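Local coordinates for StAR-related lipid transfer protein 5 (Homo sapiens, PDB 2R55), which may take part in intracellular transport of cholesterol, other sterols or other lipids, bound within a START domain, at residues K96-V101 and T216-N221; N100-E105 and S120-A125; K127-R132 and T196-Y201; F134-L139 and G169-C174. All coordinates share one frame; numbering follows the deposited sequence.

Contact 1: residues K96-V101 and T216-N221; sequences KWDENV and TRFYAN
Trp97 and Asn221 meet at the middle of this contact, and with Phe218 they show how an indole ring can brace a short helical turn against the C-terminal helix. The CB of Asn221 sits at the rim of the indole, in the ring plane, 3.7 Å from CE3 of Trp97. The amide plane of Asn221 stands 81° from the indole, and the group lies near Trp97 O and the N of Glu99. Farther round the same ring, CH2 of Trp97 lies 3.7 Å from CE1 of Phe218; the two ring planes are inclined obliquely, at 57°. With CG of Trp97 between its backbone N and carbonyl carbon (chi1 56°), the six-membered ring swings across to the helix. Asp98 OD1 lies at the edge of the Phe218 ring, 3.9 Å from its CD1. On the outer flank, Glu99 OE2 and Arg217 NE form a long salt bridge of 3.9 Å. A leucine in place of Trp97 would probably open a gap beside Phe218 and the CB of Asn221, and leave Cys85 O without the indole N-H that it accepts. Helix 204-227, which closes over the sheet in START domains, also touches the indole through Leu222 and Ala225, while the ring of Phe218 meets Phe194 of strand 188-197 edge-to-face.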
# COMPACT_ATOMS: atom_id res chain seq x y z
N LYS A 96 11.66 3.17 7.65
CA LYS A 96 12.78 4.02 7.27
C LYS A 96 12.43 4.99 6.13
O LYS A 96 12.26 6.18 6.35
CB LYS A 96 13.97 3.13 6.88
CG LYS A 96 15.25 3.87 6.59
CD LYS A 96 15.64 4.66 7.79
CE LYS A 96 17.12 4.94 7.82
NZ LYS A 96 17.35 5.72 9.04
N TRP A 97 12.31 4.45 4.92
CA TRP A 97 12.35 5.25 3.71
C TRP A 97 11.03 5.93 3.32
O TRP A 97 11.04 6.90 2.58
CB TRP A 97 12.85 4.40 2.54
CG TRP A 97 12.04 3.16 2.31
CD1 TRP A 97 12.28 1.92 2.82
CD2 TRP A 97 10.85 3.04 1.51
NE1 TRP A 97 11.32 1.03 2.39
CE2 TRP A 97 10.43 1.70 1.58
CE3 TRP A 97 10.11 3.94 0.74
CZ2 TRP A 97 9.29 1.22 0.91
CZ3 TRP A 97 8.96 3.48 0.08
CH2 TRP A 97 8.57 2.13 0.18
N ASP A 98 9.91 5.40 3.79
CA ASP A 98 8.61 5.93 3.37
C ASP A 98 8.15 7.10 4.23
O ASP A 98 7.72 6.91 5.38
CB ASP A 98 7.55 4.83 3.36
CG ASP A 98 6.20 5.31 2.85
OD1 ASP A 98 6.13 6.22 1.99
OD2 ASP A 98 5.19 4.75 3.31
N GLU A 99 8.22 8.31 3.68
CA GLU A 99 7.89 9.52 4.44
C GLU A 99 6.53 9.46 5.12
O GLU A 99 6.29 10.18 6.08
CB GLU A 99 8.02 10.79 3.56
CG GLU A 99 7.01 10.90 2.41
CD GLU A 99 6.78 12.33 1.92
OE1 GLU A 99 7.70 13.17 2.00
OE2 GLU A 99 5.66 12.61 1.42
N ASN A 100 5.66 8.57 4.63
CA ASN A 100 4.28 8.44 5.12
C ASN A 100 4.03 7.37 6.18
O ASN A 100 2.87 6.99 6.42
CB ASN A 100 3.33 8.21 3.96
CG ASN A 100 2.58 9.45 3.58
OD1 ASN A 100 2.32 10.31 4.41
ND2 ASN A 100 2.22 9.55 2.31
N VAL A 101 5.10 6.89 6.80
CA VAL A 101 5.02 5.80 7.76
C VAL A 101 5.96 6.08 8.92
O VAL A 101 7.16 6.29 8.72
CB VAL A 101 5.34 4.42 7.09
CG1 VAL A 101 5.72 3.36 8.14
CG2 VAL A 101 4.16 3.93 6.26
N THR A 216 3.48 9.52 -6.10
CA THR A 216 4.71 9.93 -6.81
C THR A 216 5.93 10.08 -5.87
O THR A 216 7.06 9.79 -6.27
CB THR A 216 4.53 11.25 -7.57
OG1 THR A 216 4.26 12.30 -6.63
CG2 THR A 216 3.40 11.13 -8.58
N ARG A 217 5.66 10.51 -4.65
CA ARG A 217 6.65 10.60 -3.58
C ARG A 217 7.03 9.22 -3.05
O ARG A 217 8.19 9.00 -2.66
CB ARG A 217 6.10 11.45 -2.42
CG ARG A 217 6.53 12.90 -2.45
CD ARG A 217 5.40 13.85 -2.04
NE ARG A 217 5.94 15.13 -1.55
CZ ARG A 217 6.51 16.06 -2.32
NH1 ARG A 217 6.61 15.90 -3.64
NH2 ARG A 217 6.98 17.17 -1.76
N PHE A 218 6.05 8.32 -3.00
CA PHE A 218 6.27 6.95 -2.56
C PHE A 218 7.33 6.27 -3.45
O PHE A 218 8.30 5.69 -2.95
CB PHE A 218 4.93 6.20 -2.56
CG PHE A 218 5.04 4.71 -2.36
CD1 PHE A 218 5.05 4.16 -1.08
CD2 PHE A 218 5.07 3.85 -3.46
CE1 PHE A 218 5.11 2.76 -0.91
CE2 PHE A 218 5.15 2.47 -3.28
CZ PHE A 218 5.17 1.92 -2.01
N TYR A 219 7.17 6.41 -4.76
CA TYR A 219 8.10 5.81 -5.71
C TYR A 219 9.43 6.52 -5.70
O TYR A 219 10.48 5.87 -5.77
CB TYR A 219 7.52 5.80 -7.14
CG TYR A 219 6.57 4.66 -7.41
CD1 TYR A 219 5.26 4.68 -6.91
CD2 TYR A 219 6.97 3.57 -8.18
CE1 TYR A 219 4.40 3.64 -7.16
CE2 TYR A 219 6.11 2.53 -8.44
CZ TYR A 219 4.82 2.57 -7.93
OH TYR A 219 3.96 1.52 -8.19
N ALA A 220 9.40 7.85 -5.64
CA ALA A 220 10.63 8.61 -5.48
C ALA A 220 11.44 8.05 -4.29
O ALA A 220 12.62 7.76 -4.44
CB ALA A 220 10.34 10.10 -5.30
N ASN A 221 10.78 7.86 -3.15
CA ASN A 221 11.44 7.33 -1.94
C ASN A 221 11.93 5.92 -2.13
O ASN A 221 13.10 5.62 -1.89
CB ASN A 221 10.48 7.35 -0.73
CG ASN A 221 10.35 8.72 -0.10
OD1 ASN A 221 11.10 9.65 -0.40
ND2 ASN A 221 9.39 8.84 0.82

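Contact 2: residues N100-E105 and S120-A125; sequences NVTGFE and STPSAA
Thr102 reaches Ser120 with both its backbone and its side chain, and its branches can be followed outward one atom at a time. CB of Thr102 lies 3.9 Å from Ser120 O. With OG1 between the backbone N and the carbonyl carbon (chi1 37°), the hydroxyl is turned to that same carbonyl, and OG1 of Thr102 gives Ser120 O a weak hydrogen bond of 3.0 Å. The other branch, CG2, reaches across to CB of Pro122, 3.9 Å away. The principal bond to the same acceptor is from the Thr102 backbone, whose N lies 2.6 Å from Ser120 O. Gly103 N adds a weak third bond, and CA of Val101 makes a C-H...O contact, so one carbonyl oxygen gathers several donors. In return, Ser120 N bonds to Gly103 O at 2.6 Å. Beyond the strand end, CG2 of Thr121 rests 3.2 Å from Asn100 O, whereas its OG1 is engaged by Arg132 O. CD of Pro122 packs on the backbone of Asn100, 3.5 Å from its C atom. Thr102 and Gly103 thus stand together opposite Ser120, the definition of a classic beta bulge, here at the point where the antiparallel pair of strands 103-109 and 114-120 in the START sheet gives way to loops.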
# COMPACT_ATOMS: atom_id res chain seq x y z
N ASN A 100 5.66 8.57 4.63
CA ASN A 100 4.28 8.44 5.12
C ASN A 100 4.03 7.37 6.18
O ASN A 100 2.87 6.99 6.42
CB ASN A 100 3.33 8.21 3.96
CG ASN A 100 2.58 9.45 3.58
OD1 ASN A 100 2.32 10.31 4.41
ND2 ASN A 100 2.22 9.55 2.31
N VAL A 101 5.10 6.89 6.80
CA VAL A 101 5.02 5.80 7.76
C VAL A 101 5.96 6.08 8.92
O VAL A 101 7.16 6.29 8.72
CB VAL A 101 5.34 4.42 7.09
CG1 VAL A 101 5.72 3.36 8.14
CG2 VAL A 101 4.16 3.93 6.26
N THR A 102 5.41 6.08 10.13
CA THR A 102 6.19 6.33 11.33
C THR A 102 6.26 5.10 12.23
O THR A 102 7.26 4.89 12.91
CB THR A 102 5.64 7.53 12.13
OG1 THR A 102 4.21 7.54 12.07
CG2 THR A 102 6.15 8.83 11.55
N GLY A 103 5.20 4.30 12.22
CA GLY A 103 5.12 3.11 13.07
C GLY A 103 4.53 1.91 12.36
O GLY A 103 3.42 1.95 11.87
N PHE A 104 5.30 0.82 12.31
CA PHE A 104 4.83 -0.45 11.76
C PHE A 104 5.02 -1.56 12.81
O PHE A 104 6.13 -1.81 13.29
CB PHE A 104 5.60 -0.77 10.48
CG PHE A 104 5.00 -1.88 9.66
CD1 PHE A 104 3.88 -1.65 8.89
CD2 PHE A 104 5.58 -3.14 9.65
CE1 PHE A 104 3.32 -2.68 8.12
CE2 PHE A 104 5.03 -4.17 8.88
CZ PHE A 104 3.91 -3.94 8.11
N GLU A 105 3.91 -2.18 13.18
CA GLU A 105 3.89 -3.24 14.19
C GLU A 105 3.20 -4.46 13.59
O GLU A 105 2.15 -4.33 12.95
CB GLU A 105 3.14 -2.78 15.46
CG GLU A 105 3.84 -1.72 16.33
CD GLU A 105 2.87 -0.93 17.24
OE1 GLU A 105 3.29 -0.51 18.34
OE2 GLU A 105 1.70 -0.69 16.87
N SER A 120 1.39 3.51 11.27
CA SER A 120 1.23 4.90 11.68
C SER A 120 1.74 5.82 10.59
O SER A 120 2.87 5.67 10.13
CB SER A 120 2.00 5.18 12.97
OG SER A 120 1.73 4.23 13.99
N THR A 121 0.90 6.77 10.18
CA THR A 121 1.27 7.79 9.22
C THR A 121 1.52 9.05 10.02
O THR A 121 0.99 9.19 11.12
CB THR A 121 0.13 8.05 8.17
OG1 THR A 121 -1.05 8.55 8.83
CG2 THR A 121 -0.22 6.79 7.40
N PRO A 122 2.33 9.98 9.49
CA PRO A 122 2.48 11.20 10.26
C PRO A 122 1.47 12.21 9.74
O PRO A 122 0.63 11.84 8.93
CB PRO A 122 3.91 11.63 9.93
CG PRO A 122 4.11 11.14 8.48
CD PRO A 122 3.12 10.02 8.24
N SER A 123 1.56 13.46 10.20
CA SER A 123 0.82 14.58 9.62
C SER A 123 1.10 14.76 8.12
O SER A 123 2.14 14.35 7.62
CB SER A 123 1.18 15.87 10.34
OG SER A 123 0.36 16.04 11.48
N ALA A 124 0.15 15.38 7.43
CA ALA A 124 0.27 15.63 6.01
C ALA A 124 -0.52 16.88 5.61
O ALA A 124 -1.32 17.42 6.39
CB ALA A 124 -0.22 14.43 5.23
N ALA A 125 -0.26 17.33 4.37
CA ALA A 125 -0.88 18.52 3.78
C ALA A 125 -0.98 19.71 4.74
O ALA A 125 -2.08 20.18 5.04
CB ALA A 125 -2.24 18.18 3.18

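Contact 3: residues K127-R132 and T196-Y201; sequences KLISPR and TDLSGY
The guanidinium of Arg132 meets the segment 196-201 at its edge, with Leu198 O and Ser199 O both near its plane. NH1 donates to Leu198 O at 3.0 Å, nearly straight at 167°, yet it approaches from above the plane of that carbonyl and not along a lone pair. Another edge of the group faces its own segment, where NE bonds to Ser130 O at 3.0 Å. Held by two carbonyls, the flat group is probably restricted in its rotation. A water extends the grip: it accepts from NH2 of Arg132 and, at 2.8 Å, from the N of Tyr201. The arginine chain is bent at chi2 (-105°) and again at chi3, which lays its methylene groups across Leu198, with CG of Arg132 4.0 Å from CD2 of Leu198. Leu198 CD1 is also within 4.4 Å of CD1 of Ile129. The accepting turn has its own support, since Asp197 OD1 takes the N-H of Ser199 in an Asx turn. Replacing Arg132 by a methionine would probably leave Leu198 O and Ser130 O without their donor and let the two loops move more independently. The contact fastens the loop leading into strand 132-142 to the turn after strand 188-197; Val167 of strand 167-180 touches Arg132 and Ser199, and helix 204-227 borders the apolar part, with Phe210 against Ile129 and Phe211 against Leu198.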
# COMPACT_ATOMS: atom_id res chain seq x y z
N LYS A 127 -0.29 20.03 7.94
CA LYS A 127 -0.96 19.62 9.18
C LYS A 127 -2.51 19.55 9.11
O LYS A 127 -3.16 19.37 10.14
CB LYS A 127 -0.46 20.44 10.38
CG LYS A 127 1.04 20.26 10.67
CD LYS A 127 1.55 20.95 11.95
CE LYS A 127 1.64 22.48 11.83
NZ LYS A 127 2.45 22.91 10.66
N LEU A 128 -3.08 19.66 7.90
CA LEU A 128 -4.54 19.48 7.69
C LEU A 128 -4.96 18.02 7.84
O LEU A 128 -6.11 17.72 8.21
CB LEU A 128 -4.99 19.99 6.30
CG LEU A 128 -4.98 21.49 5.98
CD1 LEU A 128 -5.08 21.75 4.48
CD2 LEU A 128 -6.10 22.23 6.71
N ILE A 129 -4.03 17.11 7.54
CA ILE A 129 -4.26 15.70 7.77
C ILE A 129 -3.44 15.32 8.97
O ILE A 129 -2.23 15.13 8.85
CB ILE A 129 -3.88 14.82 6.56
CG1 ILE A 129 -4.64 15.27 5.32
CG2 ILE A 129 -4.17 13.34 6.86
CD1 ILE A 129 -4.01 14.86 4.04
N SER A 130 -4.09 15.23 10.12
CA SER A 130 -3.45 14.82 11.36
C SER A 130 -3.07 13.33 11.32
O SER A 130 -3.60 12.59 10.50
CB SER A 130 -4.35 15.16 12.55
OG SER A 130 -5.16 14.08 12.94
N PRO A 131 -2.13 12.88 12.19
CA PRO A 131 -1.69 11.48 12.09
C PRO A 131 -2.85 10.47 12.10
O PRO A 131 -3.78 10.60 12.90
CB PRO A 131 -0.82 11.30 13.33
CG PRO A 131 -0.33 12.68 13.65
CD PRO A 131 -1.44 13.61 13.27
N ARG A 132 -2.78 9.48 11.20
CA ARG A 132 -3.75 8.37 11.16
C ARG A 132 -3.02 7.07 11.46
O ARG A 132 -1.78 7.00 11.36
CB ARG A 132 -4.46 8.26 9.82
CG ARG A 132 -4.72 9.57 9.10
CD ARG A 132 -6.15 10.03 9.16
NE ARG A 132 -6.13 11.47 9.38
CZ ARG A 132 -7.18 12.29 9.33
NH1 ARG A 132 -8.39 11.85 9.06
NH2 ARG A 132 -6.98 13.59 9.57
N THR A 196 -7.28 4.11 0.32
CA THR A 196 -7.24 4.53 1.71
C THR A 196 -8.44 5.36 2.06
O THR A 196 -8.81 6.25 1.30
CB THR A 196 -6.00 5.33 1.93
OG1 THR A 196 -4.88 4.47 1.73
CG2 THR A 196 -5.96 5.94 3.33
N ASP A 197 -9.04 5.06 3.19
CA ASP A 197 -10.03 5.97 3.78
C ASP A 197 -9.38 6.68 4.95
O ASP A 197 -9.26 6.14 6.05
CB ASP A 197 -11.27 5.23 4.24
CG ASP A 197 -12.33 6.15 4.78
OD1 ASP A 197 -12.21 7.38 4.60
OD2 ASP A 197 -13.30 5.65 5.39
N LEU A 198 -8.94 7.90 4.71
CA LEU A 198 -8.43 8.73 5.78
C LEU A 198 -9.40 8.89 6.93
O LEU A 198 -8.98 9.03 8.09
CB LEU A 198 -7.99 10.08 5.24
CG LEU A 198 -6.72 9.89 4.39
CD1 LEU A 198 -6.38 11.20 3.69
CD2 LEU A 198 -5.55 9.36 5.21
N SER A 199 -10.71 8.84 6.63
CA SER A 199 -11.74 8.82 7.68
C SER A 199 -11.61 10.13 8.45
O SER A 199 -11.18 11.13 7.87
CB SER A 199 -11.55 7.57 8.56
OG SER A 199 -12.17 7.66 9.81
N GLY A 200 -11.96 10.13 9.73
CA GLY A 200 -12.05 11.39 10.49
C GLY A 200 -13.02 12.35 9.82
O GLY A 200 -14.07 11.94 9.35
N TYR A 201 -12.64 13.62 9.73
CA TYR A 201 -13.54 14.67 9.27
C TYR A 201 -12.87 15.58 8.25
O TYR A 201 -12.58 16.74 8.55
CB TYR A 201 -14.05 15.49 10.46
CG TYR A 201 -14.85 14.67 11.44
CD1 TYR A 201 -14.23 13.97 12.48
CD2 TYR A 201 -16.24 14.58 11.32
CE1 TYR A 201 -14.96 13.20 13.38
CE2 TYR A 201 -16.99 13.83 12.22
CZ TYR A 201 -16.35 13.14 13.25
OH TYR A 201 -17.09 12.39 14.14
O HOH W 1 -10.01 14.44 10.23

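Contact 4: residues F134-L139 and G169-C174; sequences FVDLVL and GFNHPC
Polar pairing comes first, and it centres on Asn171 and Asp136. One amide nitrogen, ND2 of Asn171, reaches both carboxylate oxygens, at 3.1 Å from OD1 and 3.0 Å from OD2 of Asp136. The bond to OD1 is the straighter, 158° at the hydrogen. Each oxygen is met on its syn side, close to the carboxylate plane, so that the nitrogen sits in the mouth of the carboxylate, although the amide and carboxylate planes are turned 39° apart. Both side chains carry CG anti to their own carbonyl carbon, which brings their ends together across from one strand to the other.

Van der Waals packing makes up the second kind. The ring of Phe134 packs obliquely against the backbone of Gly169, CD2 coming 3.4 Å from its C atom and CE2 3.5 Å from its CA. A CB at Gly169 would run into this ring, so the close fit depends on the missing side chain. The Phe134 ring also runs nearly parallel to the Asn171 amide, 15° between planes, CG of Phe134 lying 3.7 Å from ND2 of Asn171.

The chemistry implies a matched set within the curved START sheet: Asn171, on strand 167-180, gives ND2 to Asp136 of the parallel strand 132-142, while its OD1 accepts from Thr196 OG1 of strand 188-197. The two N-H contacts from ND2 would probably help to stabilise the buried carboxylate of Asp136.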
# COMPACT_ATOMS: atom_id res chain seq x y z
N PHE A 134 -3.71 2.63 10.84
CA PHE A 134 -4.47 1.63 10.10
C PHE A 134 -4.17 0.26 10.66
O PHE A 134 -3.02 -0.04 10.97
CB PHE A 134 -4.08 1.68 8.62
CG PHE A 134 -4.25 3.04 8.00
CD1 PHE A 134 -3.22 3.97 8.06
CD2 PHE A 134 -5.44 3.40 7.38
CE1 PHE A 134 -3.37 5.23 7.52
CE2 PHE A 134 -5.60 4.66 6.82
CZ PHE A 134 -4.55 5.59 6.90
N VAL A 135 -5.22 -0.56 10.78
CA VAL A 135 -5.11 -1.94 11.25
C VAL A 135 -5.50 -2.91 10.12
O VAL A 135 -6.70 -3.11 9.85
CB VAL A 135 -5.96 -2.18 12.54
CG1 VAL A 135 -5.84 -3.61 13.02
CG2 VAL A 135 -5.54 -1.20 13.67
N ASP A 136 -4.51 -3.49 9.44
CA ASP A 136 -4.77 -4.30 8.23
C ASP A 136 -4.59 -5.80 8.39
O ASP A 136 -3.68 -6.28 9.10
CB ASP A 136 -3.88 -3.86 7.05
CG ASP A 136 -3.98 -2.37 6.74
OD1 ASP A 136 -5.11 -1.83 6.67
OD2 ASP A 136 -2.90 -1.75 6.55
N LEU A 137 -5.44 -6.55 7.71
CA LEU A 137 -5.16 -7.94 7.40
C LEU A 137 -4.34 -7.95 6.12
O LEU A 137 -4.84 -7.56 5.06
CB LEU A 137 -6.45 -8.73 7.21
CG LEU A 137 -6.33 -10.25 7.10
CD1 LEU A 137 -5.66 -10.84 8.33
CD2 LEU A 137 -7.71 -10.82 6.91
N VAL A 138 -3.07 -8.33 6.24
CA VAL A 138 -2.14 -8.32 5.10
C VAL A 138 -1.63 -9.72 4.78
O VAL A 138 -1.04 -10.39 5.64
CB VAL A 138 -0.96 -7.29 5.26
CG1 VAL A 138 -0.35 -7.34 6.66
CG2 VAL A 138 0.11 -7.53 4.19
N LEU A 139 -1.87 -10.12 3.54
CA LEU A 139 -1.50 -11.43 3.03
C LEU A 139 -0.48 -11.22 1.93
O LEU A 139 -0.68 -10.39 1.02
CB LEU A 139 -2.74 -12.16 2.48
CG LEU A 139 -2.78 -13.52 1.73
CD1 LEU A 139 -2.58 -13.38 0.23
CD2 LEU A 139 -1.85 -14.62 2.30
N GLY A 169 -7.85 5.19 10.53
CA GLY A 169 -8.16 5.06 9.11
C GLY A 169 -8.50 3.63 8.75
O GLY A 169 -8.26 2.71 9.53
N PHE A 170 -9.05 3.45 7.57
CA PHE A 170 -9.37 2.13 7.08
C PHE A 170 -8.87 2.03 5.65
O PHE A 170 -9.29 2.79 4.78
CB PHE A 170 -10.87 1.88 7.14
CG PHE A 170 -11.46 2.01 8.52
CD1 PHE A 170 -12.07 3.20 8.91
CD2 PHE A 170 -11.41 0.95 9.42
CE1 PHE A 170 -12.62 3.35 10.20
CE2 PHE A 170 -11.96 1.07 10.71
CZ PHE A 170 -12.56 2.29 11.11
N ASN A 171 -7.91 1.14 5.43
CA ASN A 171 -7.49 0.76 4.09
C ASN A 171 -8.48 -0.23 3.53
O ASN A 171 -8.87 -1.18 4.21
CB ASN A 171 -6.13 0.06 4.13
CG ASN A 171 -4.99 1.02 4.29
OD1 ASN A 171 -4.93 2.06 3.64
ND2 ASN A 171 -4.06 0.69 5.17
N HIS A 172 -8.88 -0.02 2.28
CA HIS A 172 -9.57 -1.05 1.51
C HIS A 172 -8.54 -1.79 0.62
O HIS A 172 -7.35 -1.40 0.61
CB HIS A 172 -10.70 -0.41 0.74
CG HIS A 172 -11.79 0.10 1.61
ND1 HIS A 172 -11.90 1.42 1.98
CD2 HIS A 172 -12.82 -0.55 2.22
CE1 HIS A 172 -12.96 1.57 2.75
NE2 HIS A 172 -13.54 0.40 2.91
N PRO A 173 -8.95 -2.89 -0.06
CA PRO A 173 -7.92 -3.75 -0.69
C PRO A 173 -6.85 -2.95 -1.41
O PRO A 173 -7.17 -2.14 -2.28
CB PRO A 173 -8.72 -4.61 -1.66
CG PRO A 173 -10.07 -4.73 -0.99
CD PRO A 173 -10.31 -3.42 -0.30
N CYS A 174 -5.60 -3.16 -1.03
CA CYS A 174 -4.48 -2.34 -1.49
C CYS A 174 -3.19 -3.09 -1.33
O CYS A 174 -3.16 -4.16 -0.72
CB CYS A 174 -4.36 -1.05 -0.68
SG CYS A 174 -4.06 -1.23 1.09

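Contact 4 lies nearest the centre of the chain and, like contact 3, is buried; contacts 1 and 2 are only partly so. Contacts 2, 3 and 4 all reach the same sheet, whereas contact 1 brings in the C-terminal helix. Chemistry follows place: aromatic packing with a long ion pair at its margin in contact 1, backbone bonding at a strand end in contact 2, an arginine holding loop carbonyls in contact 3, and an amide-carboxylate pair in contact 4. Contacts 1 and 2 share Asn100 and Val101. Thr121 N probably bonds to Arg132 O between contacts 2 and 3, and Asp197 N to Phe170 O between contacts 3 and 4.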